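Local coordinates for uncharacterized protein (Deinococcus radiodurans, PDB 3GG7), which is of unknown function but binds manganese and probably acts as a metal-dependent hydrolase of ester bonds, as a member of the TatD family, at residues I4-H9 / T81-E86; L121-R126 / S130-C135; T144-W149 / S239-T244; T155-A160 / R184-D189. One frame throughout, in Å; residues are numbered along the deposited sequence.

Contact 1: residues I4-H9 / T81-E86; sequences IDFHVH and TRFVGE. With MN (manganese (II) ion), chain B.
The manganese site of a TatD-type TIM barrel is built here, where H7 and H9 of the first strand region meet E86 of strand 83-88 around one ion. The two histidines form the His-X-His pair of the metallo-dependent hydrolases. H7 NE2 and H9 NE2 each lie 2.1 Å from the manganese, and E86 OE1 binds it at 2.1 Å. D196 and water 1 complete the five ligands. E86 OE1 comes to the edge of both imidazoles and lies near their planes. It is 3.0 Å from H7 NE2, a closeness set by the shared metal and not by a hydrogen bond. The carboxylate of E86 is turned 81° from the H7 ring but only 36° from the H9 ring. E86 reaches the ion because CG is anti to its backbone N (chi1 -178°) and the chain runs on extended. Its other oxygen, OE2, accepts from water 1 at 3.0 Å. The H7 ring is held by the metal at NE2 and by a hydrogen bond between ND1 and S122 OG, which together fix its rotation, while E86 OE2 is also hydrogen-bonded to H124. D5 OD1 accepts from H7 N in an Asx turn that leads into the site.

Deeper in the barrel, F6 CZ meets F83 CE1 at 4.1 Å, the two side chains crossing at about a right angle. R82 CG lies over the centre of one face of the F83 ring. L241 and L242 of helix 227-243 touch F6 and F83 respectively, and strand 29-32 meets F83 through L31.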
loop_
_atom_site.group_PDB
_atom_site.type_symbol
_atom_site.label_atom_id
_atom_site.label_comp_id
_atom_site.label_asym_id
_atom_site.label_seq_id
_atom_site.Cartn_x
_atom_site.Cartn_y
_atom_site.Cartn_z
ATOM N N ILE A 4 -5.279 -5.197 11.009
ATOM C CA ILE A 4 -5.030 -4.083 10.091
ATOM C C ILE A 4 -4.735 -4.594 8.689
ATOM O O ILE A 4 -3.873 -5.459 8.514
ATOM C CB ILE A 4 -3.820 -3.255 10.511
ATOM C CG1 ILE A 4 -3.928 -2.795 11.962
ATOM C CG2 ILE A 4 -3.658 -2.054 9.564
ATOM C CD1 ILE A 4 -5.049 -1.950 12.239
ATOM N N ASP A 5 -5.437 -4.067 7.679
ATOM C CA ASP A 5 -5.160 -4.385 6.276
ATOM C C ASP A 5 -4.766 -3.056 5.629
ATOM O O ASP A 5 -5.642 -2.264 5.249
ATOM C CB ASP A 5 -6.376 -4.971 5.544
ATOM C CG ASP A 5 -6.077 -5.300 4.090
ATOM O OD1 ASP A 5 -5.007 -4.896 3.543
ATOM O OD2 ASP A 5 -6.903 -5.986 3.458
ATOM N N PHE A 6 -3.469 -2.809 5.508
ATOM C CA PHE A 6 -3.004 -1.493 5.131
ATOM C C PHE A 6 -2.770 -1.321 3.627
ATOM O O PHE A 6 -2.025 -0.442 3.222
ATOM C CB PHE A 6 -1.763 -1.092 5.945
ATOM C CG PHE A 6 -1.778 0.340 6.379
ATOM C CD1 PHE A 6 -2.676 0.738 7.353
ATOM C CD2 PHE A 6 -0.975 1.302 5.790
ATOM C CE1 PHE A 6 -2.722 2.046 7.754
ATOM C CE2 PHE A 6 -1.044 2.627 6.198
ATOM C CZ PHE A 6 -1.887 2.981 7.186
ATOM N N HIS A 7 -3.478 -2.079 2.805
ATOM C CA HIS A 7 -3.545 -1.836 1.375
ATOM C C HIS A 7 -4.585 -2.760 0.787
ATOM O O HIS A 7 -4.315 -3.948 0.559
ATOM C CB HIS A 7 -2.187 -2.084 0.721
ATOM C CG HIS A 7 -2.167 -1.874 -0.760
ATOM N ND1 HIS A 7 -1.575 -0.779 -1.340
ATOM C CD2 HIS A 7 -2.680 -2.613 -1.786
ATOM C CE1 HIS A 7 -1.709 -0.855 -2.655
ATOM N NE2 HIS A 7 -2.353 -1.963 -2.952
ATOM N N VAL A 8 -5.770 -2.210 0.518
ATOM C CA VAL A 8 -6.861 -2.971 -0.057
ATOM C C VAL A 8 -7.741 -2.094 -0.952
ATOM O O VAL A 8 -7.945 -0.918 -0.670
ATOM C CB VAL A 8 -7.658 -3.703 1.037
ATOM C CG1 VAL A 8 -8.311 -2.710 2.054
ATOM C CG2 VAL A 8 -8.709 -4.633 0.443
ATOM N N HIS A 9 -8.228 -2.677 -2.046
ATOM C CA HIS A 9 -9.040 -1.961 -3.016
ATOM C C HIS A 9 -10.506 -2.194 -2.727
ATOM O O HIS A 9 -11.169 -2.952 -3.446
ATOM C CB HIS A 9 -8.681 -2.386 -4.440
ATOM C CG HIS A 9 -7.242 -2.148 -4.787
ATOM N ND1 HIS A 9 -6.826 -1.052 -5.511
ATOM C CD2 HIS A 9 -6.125 -2.866 -4.520
ATOM C CE1 HIS A 9 -5.514 -1.094 -5.656
ATOM N NE2 HIS A 9 -5.062 -2.192 -5.081
ATOM N N THR A 81 -6.590 14.309 2.495
ATOM C CA THR A 81 -6.131 13.036 3.037
ATOM C C THR A 81 -4.674 13.066 3.416
ATOM O O THR A 81 -3.879 13.760 2.778
ATOM C CB THR A 81 -6.407 11.839 2.061
ATOM O OG1 THR A 81 -6.005 10.616 2.694
ATOM C CG2 THR A 81 -5.674 12.010 0.743
ATOM N N ARG A 82 -4.334 12.260 4.416
ATOM C CA ARG A 82 -2.936 12.064 4.799
ATOM C C ARG A 82 -2.307 10.876 4.078
ATOM O O ARG A 82 -1.104 10.634 4.227
ATOM C CB ARG A 82 -2.795 11.960 6.321
ATOM C CG ARG A 82 -3.261 10.728 6.987
ATOM C CD ARG A 82 -3.310 10.874 8.559
ATOM N NE ARG A 82 -4.218 11.920 9.065
ATOM C CZ ARG A 82 -3.893 12.911 9.913
ATOM N NH1 ARG A 82 -2.660 13.040 10.409
ATOM N NH2 ARG A 82 -4.799 13.806 10.273
ATOM N N PHE A 83 -3.097 10.130 3.285
ATOM C CA PHE A 83 -2.645 8.885 2.679
ATOM C C PHE A 83 -2.722 8.966 1.170
ATOM O O PHE A 83 -3.757 9.374 0.610
ATOM C CB PHE A 83 -3.488 7.690 3.122
ATOM C CG PHE A 83 -3.643 7.563 4.624
ATOM C CD1 PHE A 83 -2.612 7.036 5.406
ATOM C CD2 PHE A 83 -4.829 7.924 5.239
ATOM C CE1 PHE A 83 -2.788 6.917 6.780
ATOM C CE2 PHE A 83 -4.997 7.809 6.600
ATOM C CZ PHE A 83 -3.956 7.273 7.365
ATOM N N VAL A 84 -1.631 8.573 0.519
ATOM C CA VAL A 84 -1.515 8.539 -0.947
ATOM C C VAL A 84 -1.258 7.100 -1.371
ATOM O O VAL A 84 -0.340 6.457 -0.873
ATOM C CB VAL A 84 -0.400 9.495 -1.454
ATOM C CG1 VAL A 84 -0.000 9.206 -2.914
ATOM C CG2 VAL A 84 -0.929 10.939 -1.277
ATOM N N GLY A 85 -2.081 6.563 -2.271
ATOM C CA GLY A 85 -1.888 5.220 -2.810
ATOM C C GLY A 85 -3.168 4.779 -3.496
ATOM O O GLY A 85 -4.243 5.294 -3.177
ATOM N N GLU A 86 -3.088 3.837 -4.448
ATOM C CA GLU A 86 -1.851 3.178 -4.850
ATOM C C GLU A 86 -1.134 4.020 -5.902
ATOM O O GLU A 86 -1.745 4.496 -6.867
ATOM C CB GLU A 86 -2.211 1.812 -5.440
ATOM C CG GLU A 86 -1.008 0.983 -5.856
ATOM C CD GLU A 86 -1.294 -0.491 -5.954
ATOM O OE1 GLU A 86 -2.473 -0.902 -5.766
ATOM O OE2 GLU A 86 -0.330 -1.240 -6.207
HETATM MN MN MN B . -3.043 -2.700 -4.808
HETATM O O HOH W 1 -1.843 -3.872 -5.964
#

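Contact 2: residues L121-R126 / S130-C135; sequences LSIHSR and SEVLNC
V132 overlaps I123 and S125 with its two methyl groups, one for each. This is the strand-to-helix packing of a beta-alpha-beta unit in the TIM barrel: strand 119-124, helix 129-138, strand 143-148. V132 CG1 lies 3.8 Å from I123 CG2, and the two side chains lie alongside, pointing opposite ways. In both residues the touching methyl is the one anti to the backbone N; for V132 this is chi1 165°. V132 CG2 serves the other neighbour and comes within 3.9 Å of S125 CB. No hydrogen bond crosses between the segments, and the link is made by apolar carbon against carbon and carbonyl.

The strand separates two environments. I123 and S125 point toward the helix, while H124 points away from it. H124, on the opposite side of the strand from the helix, is a predicted ligand of a second divalent metal, and its NE2 is hydrogen-bonded to D90. I123 is also packed on P145 and L147 of the next strand, and L89 touches V132 from a loop. The helix itself is regular, with N134 N donating to S130 O at 2.9 Å. Its outer side reaches the following helix: N134 OD1 accepts from R159 NH2. The valine also covers the backbone at the end of the strand, where the methyl that meets the serine, V132 CG2, lies 3.8 Å from H124 O.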
loop_
_atom_site.group_PDB
_atom_site.type_symbol
_atom_site.label_atom_id
_atom_site.label_comp_id
_atom_site.label_asym_id
_atom_site.label_seq_id
_atom_site.Cartn_x
_atom_site.Cartn_y
_atom_site.Cartn_z
ATOM N N LEU A 121 2.675 7.109 1.981
ATOM C CA LEU A 121 2.542 6.613 0.605
ATOM C C LEU A 121 2.481 5.088 0.625
ATOM O O LEU A 121 3.328 4.434 1.258
ATOM C CB LEU A 121 3.758 7.027 -0.225
ATOM C CG LEU A 121 4.292 8.433 0.029
ATOM C CD1 LEU A 121 5.620 8.582 -0.679
ATOM C CD2 LEU A 121 3.308 9.463 -0.421
ATOM N N SER A 122 1.516 4.508 -0.092
ATOM C CA SER A 122 1.453 3.059 -0.305
ATOM C C SER A 122 1.815 2.806 -1.763
ATOM O O SER A 122 1.058 3.153 -2.698
ATOM C CB SER A 122 0.081 2.505 0.051
ATOM O OG SER A 122 0.086 1.110 -0.061
ATOM N N ILE A 123 2.993 2.224 -1.974
ATOM C CA ILE A 123 3.679 2.268 -3.252
ATOM C C ILE A 123 3.826 0.882 -3.909
ATOM O O ILE A 123 4.246 -0.078 -3.266
ATOM C CB ILE A 123 5.082 2.908 -3.061
ATOM C CG1 ILE A 123 4.943 4.335 -2.570
ATOM C CG2 ILE A 123 5.915 2.864 -4.370
ATOM C CD1 ILE A 123 6.275 4.918 -2.054
ATOM N N HIS A 124 3.471 0.844 -5.198
ATOM C CA HIS A 124 3.673 -0.275 -6.127
ATOM C C HIS A 124 5.079 -0.204 -6.692
ATOM O O HIS A 124 5.512 0.869 -7.127
ATOM C CB HIS A 124 2.656 -0.100 -7.268
ATOM C CG HIS A 124 2.537 -1.257 -8.201
ATOM N ND1 HIS A 124 1.479 -2.139 -8.164
ATOM C CD2 HIS A 124 3.294 -1.628 -9.259
ATOM C CE1 HIS A 124 1.618 -3.048 -9.115
ATOM N NE2 HIS A 124 2.700 -2.745 -9.814
ATOM N N SER A 125 5.797 -1.328 -6.695
ATOM C CA SER A 125 7.155 -1.344 -7.225
ATOM C C SER A 125 7.485 -2.563 -8.054
ATOM O O SER A 125 8.658 -2.783 -8.344
ATOM C CB SER A 125 8.194 -1.240 -6.085
ATOM O OG SER A 125 8.171 -2.357 -5.215
ATOM N N ARG A 126 6.489 -3.372 -8.409
ATOM C CA ARG A 126 6.740 -4.630 -9.113
ATOM C C ARG A 126 7.635 -4.455 -10.341
ATOM O O ARG A 126 7.333 -3.693 -11.272
ATOM C CB ARG A 126 5.440 -5.270 -9.551
ATOM C CG ARG A 126 5.652 -6.628 -10.166
ATOM C CD ARG A 126 4.414 -7.088 -10.898
ATOM N NE ARG A 126 4.497 -8.506 -11.217
ATOM C CZ ARG A 126 3.660 -9.145 -12.029
ATOM N NH1 ARG A 126 2.659 -8.500 -12.622
ATOM N NH2 ARG A 126 3.830 -10.444 -12.248
ATOM N N SER A 130 14.352 -0.801 -8.085
ATOM C CA SER A 130 15.461 0.145 -8.110
ATOM C C SER A 130 15.041 1.530 -8.598
ATOM O O SER A 130 15.504 2.542 -8.079
ATOM C CB SER A 130 16.602 -0.408 -8.973
ATOM O OG SER A 130 17.309 -1.410 -8.252
ATOM N N GLU A 131 14.115 1.572 -9.565
ATOM C CA GLU A 131 13.663 2.849 -10.107
ATOM C C GLU A 131 12.783 3.576 -9.099
ATOM O O GLU A 131 12.884 4.778 -8.938
ATOM C CB GLU A 131 12.921 2.665 -11.435
ATOM C CG GLU A 131 13.804 2.157 -12.607
ATOM C CD GLU A 131 14.323 0.740 -12.442
ATOM O OE1 GLU A 131 13.552 -0.163 -12.033
ATOM O OE2 GLU A 131 15.538 0.516 -12.741
ATOM N N VAL A 132 11.934 2.828 -8.406
ATOM C CA VAL A 132 11.131 3.428 -7.325
ATOM C C VAL A 132 12.045 4.030 -6.245
ATOM O O VAL A 132 11.846 5.159 -5.808
ATOM C CB VAL A 132 10.109 2.432 -6.736
ATOM C CG1 VAL A 132 9.548 2.949 -5.394
ATOM C CG2 VAL A 132 8.971 2.202 -7.758
ATOM N N LEU A 133 13.073 3.273 -5.863
ATOM C CA LEU A 133 13.997 3.763 -4.848
ATOM C C LEU A 133 14.766 4.995 -5.317
ATOM O O LEU A 133 14.988 5.914 -4.532
ATOM C CB LEU A 133 14.944 2.658 -4.400
ATOM C CG LEU A 133 14.286 1.478 -3.678
ATOM C CD1 LEU A 133 15.292 0.448 -3.251
ATOM C CD2 LEU A 133 13.503 1.964 -2.485
ATOM N N ASN A 134 15.150 5.044 -6.586
ATOM C CA ASN A 134 15.809 6.248 -7.134
ATOM C C ASN A 134 14.880 7.453 -6.996
ATOM O O ASN A 134 15.287 8.552 -6.578
ATOM C CB ASN A 134 16.235 6.042 -8.598
ATOM C CG ASN A 134 17.388 5.059 -8.735
ATOM O OD1 ASN A 134 18.095 4.808 -7.778
ATOM N ND2 ASN A 134 17.543 4.474 -9.914
ATOM N N CYS A 135 13.594 7.239 -7.281
ATOM C CA CYS A 135 12.611 8.335 -7.180
ATOM C C CYS A 135 12.445 8.796 -5.746
ATOM O O CYS A 135 12.326 9.973 -5.502
ATOM C CB CYS A 135 11.231 7.925 -7.747
ATOM S SG CYS A 135 11.178 7.667 -9.523
#

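Contact 3: residues T144-W149 / S239-T244; sequences TPILHW and SRLLGT
L241 O is gripped twice by T244, by OG1 at 2.6 Å and by the backbone N at 3.0 Å. The hydroxyl meets it in the carbonyl plane, on a lone pair, with a C=O...donor angle of 145°. T244 OG1 in turn accepts from T144 OG1 at 2.8 Å, which makes a short relay from strand 143-148 to the end of helix 227-243. T244 can serve both partners because its OG1 sits between the backbone N and the carbonyl carbon (chi1 73°). Beside the relay the contact is apolar. T144 CG2 touches L241 CD1 at 3.6 Å, and the other leucine methyl, CD2, meets I146 CD1 at 4.0 Å, with those two side chains at about a right angle. Changing T144 to an alanine would probably leave T244 OG1 without its donor and open a gap beside L241 CD1. Helix 227-243 covers the end of the barrel where strand 143-148 begins, and L241 also packs on I120 of strand 119-124. Strand 166-169 flanks the other side of strand 143-148: W166 touches T144 and R240, and S168 touches I146.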
loop_
_atom_site.group_PDB
_atom_site.type_symbol
_atom_site.label_atom_id
_atom_site.label_comp_id
_atom_site.label_asym_id
_atom_site.label_seq_id
_atom_site.Cartn_x
_atom_site.Cartn_y
_atom_site.Cartn_z
ATOM N N THR A 144 6.497 9.459 4.019
ATOM C CA THR A 144 6.917 8.143 4.504
ATOM C C THR A 144 6.494 7.078 3.510
ATOM O O THR A 144 5.288 6.870 3.322
ATOM C CB THR A 144 6.318 7.808 5.890
ATOM O OG1 THR A 144 6.711 8.831 6.807
ATOM C CG2 THR A 144 6.802 6.411 6.397
ATOM N N PRO A 145 7.453 6.420 2.845
ATOM C CA PRO A 145 7.100 5.460 1.808
ATOM C C PRO A 145 6.898 4.070 2.343
ATOM O O PRO A 145 7.778 3.512 3.013
ATOM C CB PRO A 145 8.311 5.488 0.868
ATOM C CG PRO A 145 9.474 5.928 1.712
ATOM C CD PRO A 145 8.909 6.672 2.902
ATOM N N ILE A 146 5.745 3.481 2.056
ATOM C CA ILE A 146 5.517 2.087 2.357
ATOM C C ILE A 146 5.575 1.305 1.065
ATOM O O ILE A 146 4.796 1.567 0.136
ATOM C CB ILE A 146 4.110 1.854 2.956
ATOM C CG1 ILE A 146 3.862 2.772 4.150
ATOM C CG2 ILE A 146 3.968 0.394 3.356
ATOM C CD1 ILE A 146 2.353 2.842 4.559
ATOM N N LEU A 147 6.462 0.327 0.996
ATOM C CA LEU A 147 6.512 -0.516 -0.161
ATOM C C LEU A 147 5.538 -1.644 0.041
ATOM O O LEU A 147 5.705 -2.517 0.893
ATOM C CB LEU A 147 7.948 -1.020 -0.407
ATOM C CG LEU A 147 8.927 0.121 -0.621
ATOM C CD1 LEU A 147 10.296 -0.492 -0.924
ATOM C CD2 LEU A 147 8.513 1.027 -1.745
ATOM N N HIS A 148 4.476 -1.621 -0.761
ATOM C CA HIS A 148 3.417 -2.619 -0.671
ATOM C C HIS A 148 3.794 -3.853 -1.513
ATOM O O HIS A 148 4.287 -3.726 -2.634
ATOM C CB HIS A 148 2.087 -1.974 -1.091
ATOM C CG HIS A 148 1.392 -2.660 -2.223
ATOM N ND1 HIS A 148 0.700 -3.841 -2.065
ATOM C CD2 HIS A 148 1.250 -2.309 -3.524
ATOM C CE1 HIS A 148 0.187 -4.200 -3.232
ATOM N NE2 HIS A 148 0.515 -3.290 -4.130
ATOM N N TRP A 149 3.623 -5.030 -0.916
ATOM C CA TRP A 149 3.924 -6.319 -1.553
ATOM C C TRP A 149 5.278 -6.295 -2.273
ATOM O O TRP A 149 5.371 -6.565 -3.478
ATOM C CB TRP A 149 2.794 -6.700 -2.518
ATOM C CG TRP A 149 2.780 -8.148 -2.984
ATOM C CD1 TRP A 149 3.791 -9.084 -2.890
ATOM C CD2 TRP A 149 1.688 -8.810 -3.640
ATOM N NE1 TRP A 149 3.387 -10.266 -3.456
ATOM C CE2 TRP A 149 2.108 -10.130 -3.925
ATOM C CE3 TRP A 149 0.396 -8.405 -4.028
ATOM C CZ2 TRP A 149 1.281 -11.053 -4.566
ATOM C CZ3 TRP A 149 -0.420 -9.322 -4.674
ATOM C CH2 TRP A 149 0.027 -10.634 -4.932
ATOM N N SER A 239 0.556 3.263 14.786
ATOM C CA SER A 239 0.624 4.471 15.602
ATOM C C SER A 239 1.868 5.286 15.304
ATOM O O SER A 239 1.789 6.516 15.148
ATOM C CB SER A 239 0.570 4.161 17.103
ATOM O OG SER A 239 -0.501 3.290 17.402
ATOM N N ARG A 240 3.024 4.621 15.215
ATOM C CA ARG A 240 4.278 5.312 14.963
ATOM C C ARG A 240 4.308 5.927 13.568
ATOM O O ARG A 240 4.750 7.044 13.378
ATOM C CB ARG A 240 5.444 4.347 15.147
ATOM C CG ARG A 240 6.792 4.995 14.991
ATOM C CD ARG A 240 7.927 4.131 15.581
ATOM N NE ARG A 240 8.422 3.127 14.648
ATOM C CZ ARG A 240 9.196 3.380 13.592
ATOM N NH1 ARG A 240 9.575 4.624 13.298
ATOM N NH2 ARG A 240 9.606 2.384 12.822
ATOM N N LEU A 241 3.778 5.179 12.602
ATOM C CA LEU A 241 3.642 5.654 11.226
ATOM C C LEU A 241 2.848 6.943 11.152
ATOM O O LEU A 241 3.257 7.902 10.498
ATOM C CB LEU A 241 2.940 4.586 10.366
ATOM C CG LEU A 241 2.623 4.967 8.919
ATOM C CD1 LEU A 241 3.930 5.001 8.086
ATOM C CD2 LEU A 241 1.590 4.017 8.335
ATOM N N LEU A 242 1.698 6.963 11.815
ATOM C CA LEU A 242 0.885 8.182 11.882
ATOM C C LEU A 242 1.598 9.365 12.554
ATOM O O LEU A 242 1.305 10.523 12.261
ATOM C CB LEU A 242 -0.417 7.873 12.615
ATOM C CG LEU A 242 -1.339 6.943 11.836
ATOM C CD1 LEU A 242 -2.447 6.414 12.723
ATOM C CD2 LEU A 242 -1.905 7.637 10.585
ATOM N N GLY A 243 2.510 9.059 13.475
ATOM C CA GLY A 243 3.346 10.067 14.100
ATOM C C GLY A 243 4.331 10.706 13.143
ATOM O O GLY A 243 4.720 11.851 13.340
ATOM N N THR A 244 4.746 9.978 12.106
ATOM C CA THR A 244 5.723 10.493 11.157
ATOM C C THR A 244 5.060 11.592 10.305
ATOM O O THR A 244 5.713 12.266 9.504
ATOM C CB THR A 244 6.318 9.363 10.260
ATOM O OG1 THR A 244 5.346 8.934 9.293
ATOM C CG2 THR A 244 6.770 8.165 11.101
#

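Contact 4: residues T155-A160 / R184-D189; sequences TELRRA and RSMPRD. With SO4 (sulfate ion), chain D.
Helix 154-162 packs by L157 against the end of helix 177-185, where the weakly bonded last turn at R184 and S185 gives way to an extended M186. L157 is the residue of helix 154-162 that reaches the other segment. Its CD2 methyl lies 3.9 Å from S185 CB and 4.2 Å from M186 CG, so a single branch meets both neighbours. L157 gets there with CG anti to the backbone N (chi1 172°), which carries the isobutyl group out from the helix. S185 touches through CB. M186 touches with CG, and its chain then runs extended to the sulfur and CE. The contact joins helix 154-162 to the end of helix 177-185 and the loop after it, on the outside of the TIM barrel. F167 of strand 166-169 touches both L157 and M186, and Y150 also meets L157. S185 packs on V154 as well.

Near the start of helix 154-162, a sulfate ion, probably from the crystallisation liquor, is bound. T155 N donates to its O3 at 3.0 Å, with an N-H...acceptor angle of 156°, and T155 OG1 donates to the same oxygen at 3.2 Å. V154 N is a further donor to the ion. The first turn of a helix presents such amides, and its dipole would probably favour an anion there. Between the segments, by contrast, no hydrogen bond forms. The contact there is carbon against carbon, so it depends on the fit of the leucine branch and not on polar pairing.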
loop_
_atom_site.group_PDB
_atom_site.type_symbol
_atom_site.label_atom_id
_atom_site.label_comp_id
_atom_site.label_asym_id
_atom_site.label_seq_id
_atom_site.Cartn_x
_atom_site.Cartn_y
_atom_site.Cartn_z
ATOM N N THR A 155 19.148 -7.378 -1.965
ATOM C CA THR A 155 19.997 -6.216 -2.162
ATOM C C THR A 155 19.184 -4.927 -2.208
ATOM O O THR A 155 19.514 -3.947 -1.552
ATOM C CB THR A 155 20.801 -6.289 -3.474
ATOM O OG1 THR A 155 21.613 -7.463 -3.456
ATOM C CG2 THR A 155 21.695 -5.061 -3.629
ATOM N N GLU A 156 18.133 -4.922 -3.015
ATOM C CA GLU A 156 17.285 -3.736 -3.112
ATOM C C GLU A 156 16.505 -3.455 -1.817
ATOM O O GLU A 156 16.251 -2.286 -1.488
ATOM C CB GLU A 156 16.319 -3.880 -4.299
ATOM C CG GLU A 156 17.000 -3.696 -5.644
ATOM C CD GLU A 156 16.243 -4.323 -6.797
ATOM O OE1 GLU A 156 15.908 -5.524 -6.718
ATOM O OE2 GLU A 156 15.997 -3.613 -7.789
ATOM N N LEU A 157 16.128 -4.511 -1.107
ATOM C CA LEU A 157 15.426 -4.382 0.165
ATOM C C LEU A 157 16.319 -3.685 1.192
ATOM O O LEU A 157 15.872 -2.778 1.908
ATOM C CB LEU A 157 14.967 -5.749 0.678
ATOM C CG LEU A 157 14.377 -5.775 2.093
ATOM C CD1 LEU A 157 13.270 -4.751 2.215
ATOM C CD2 LEU A 157 13.895 -7.173 2.429
ATOM N N ARG A 158 17.592 -4.096 1.252
ATOM C CA ARG A 158 18.543 -3.462 2.158
ATOM C C ARG A 158 18.620 -1.975 1.851
ATOM O O ARG A 158 18.611 -1.149 2.745
ATOM C CB ARG A 158 19.928 -4.129 2.063
ATOM N N ARG A 159 18.639 -1.623 0.571
ATOM C CA ARG A 159 18.659 -0.216 0.188
ATOM C C ARG A 159 17.368 0.518 0.597
ATOM O O ARG A 159 17.407 1.656 1.075
ATOM C CB ARG A 159 18.870 -0.056 -1.321
ATOM C CG ARG A 159 18.968 1.370 -1.770
ATOM C CD ARG A 159 19.132 1.521 -3.286
ATOM N NE ARG A 159 19.009 2.920 -3.646
ATOM C CZ ARG A 159 18.579 3.382 -4.825
ATOM N NH1 ARG A 159 18.197 2.561 -5.791
ATOM N NH2 ARG A 159 18.508 4.681 -5.005
ATOM N N ALA A 160 16.226 -0.115 0.356
ATOM C CA ALA A 160 14.963 0.486 0.769
ATOM C C ALA A 160 14.935 0.777 2.273
ATOM O O ALA A 160 14.504 1.842 2.706
ATOM C CB ALA A 160 13.831 -0.442 0.390
ATOM N N ARG A 184 12.420 -11.562 6.942
ATOM C CA ARG A 184 13.480 -11.667 7.957
ATOM C C ARG A 184 14.500 -10.512 7.948
ATOM O O ARG A 184 15.077 -10.183 8.997
ATOM C CB ARG A 184 14.203 -13.015 7.864
ATOM C CG ARG A 184 13.338 -14.165 8.286
ATOM C CD ARG A 184 14.129 -15.439 8.437
ATOM N NE ARG A 184 13.259 -16.573 8.144
ATOM C CZ ARG A 184 13.155 -17.169 6.960
ATOM N NH1 ARG A 184 13.898 -16.792 5.921
ATOM N NH2 ARG A 184 12.311 -18.175 6.825
ATOM N N SER A 185 14.708 -9.877 6.792
ATOM C CA SER A 185 15.585 -8.706 6.700
ATOM C C SER A 185 14.950 -7.355 7.097
ATOM O O SER A 185 15.653 -6.349 7.295
ATOM C CB SER A 185 16.184 -8.618 5.296
ATOM O OG SER A 185 17.050 -9.719 5.104
ATOM N N MET A 186 13.631 -7.348 7.263
ATOM C CA MET A 186 12.904 -6.125 7.571
ATOM C C MET A 186 12.930 -5.848 9.073
ATOM O O MET A 186 12.697 -6.762 9.870
ATOM C CB MET A 186 11.434 -6.271 7.124
ATOM C CG MET A 186 11.213 -6.440 5.628
ATOM S SD MET A 186 9.442 -6.724 5.214
ATOM C CE MET A 186 9.549 -6.984 3.463
ATOM N N PRO A 187 13.195 -4.585 9.470
ATOM C CA PRO A 187 13.026 -4.246 10.875
ATOM C C PRO A 187 11.562 -4.442 11.272
ATOM O O PRO A 187 10.649 -4.000 10.547
ATOM C CB PRO A 187 13.449 -2.774 10.962
ATOM C CG PRO A 187 13.651 -2.332 9.577
ATOM C CD PRO A 187 13.634 -3.442 8.659
ATOM N N ARG A 188 11.328 -5.103 12.401
ATOM C CA ARG A 188 9.957 -5.439 12.792
ATOM C C ARG A 188 9.131 -4.211 13.080
ATOM O O ARG A 188 7.904 -4.284 12.971
ATOM C CB ARG A 188 9.926 -6.376 14.006
ATOM C CG ARG A 188 10.482 -7.739 13.695
ATOM C CD ARG A 188 10.301 -8.697 14.843
ATOM N NE ARG A 188 10.962 -9.974 14.588
ATOM C CZ ARG A 188 11.031 -10.964 15.476
ATOM N NH1 ARG A 188 10.495 -10.830 16.691
ATOM N NH2 ARG A 188 11.633 -12.098 15.144
ATOM N N ASP A 189 9.776 -3.105 13.447
ATOM C CA ASP A 189 9.074 -1.847 13.739
ATOM C C ASP A 189 8.668 -1.061 12.477
ATOM O O ASP A 189 8.139 0.047 12.594
ATOM C CB ASP A 189 9.839 -0.970 14.770
ATOM C CG ASP A 189 11.236 -0.594 14.345
ATOM O OD1 ASP A 189 11.643 -0.892 13.204
ATOM O OD2 ASP A 189 11.937 0.053 15.174
HETATM S S SO4 D . 19.230 -11.120 -4.095
HETATM O O1 SO4 D . 19.996 -12.356 -3.905
HETATM O O2 SO4 D . 17.828 -11.398 -3.765
HETATM O O3 SO4 D . 19.768 -10.027 -3.295
HETATM O O4 SO4 D . 19.265 -10.751 -5.514
#

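From the N terminus, contact 1 closes first, bringing residues 81-86 back to 4-9 across the barrel. Contact 2 follows as a short closure within one beta-alpha-beta unit. Contact 3 spans a long loop, from 144-149 to the last modelled residues, and contact 4 is nested inside it. None of them cross. Strands 83-88, 119-124 and 143-148 lie side by side in one sheet, so contacts 1, 2 and 3 share it; V84 O with S122 N, and L121 O with I146 N, probably join them. Contact 4 belongs to the outer helices and meets contact 2 through S130 with E156 and contact 3 through D189 with R240.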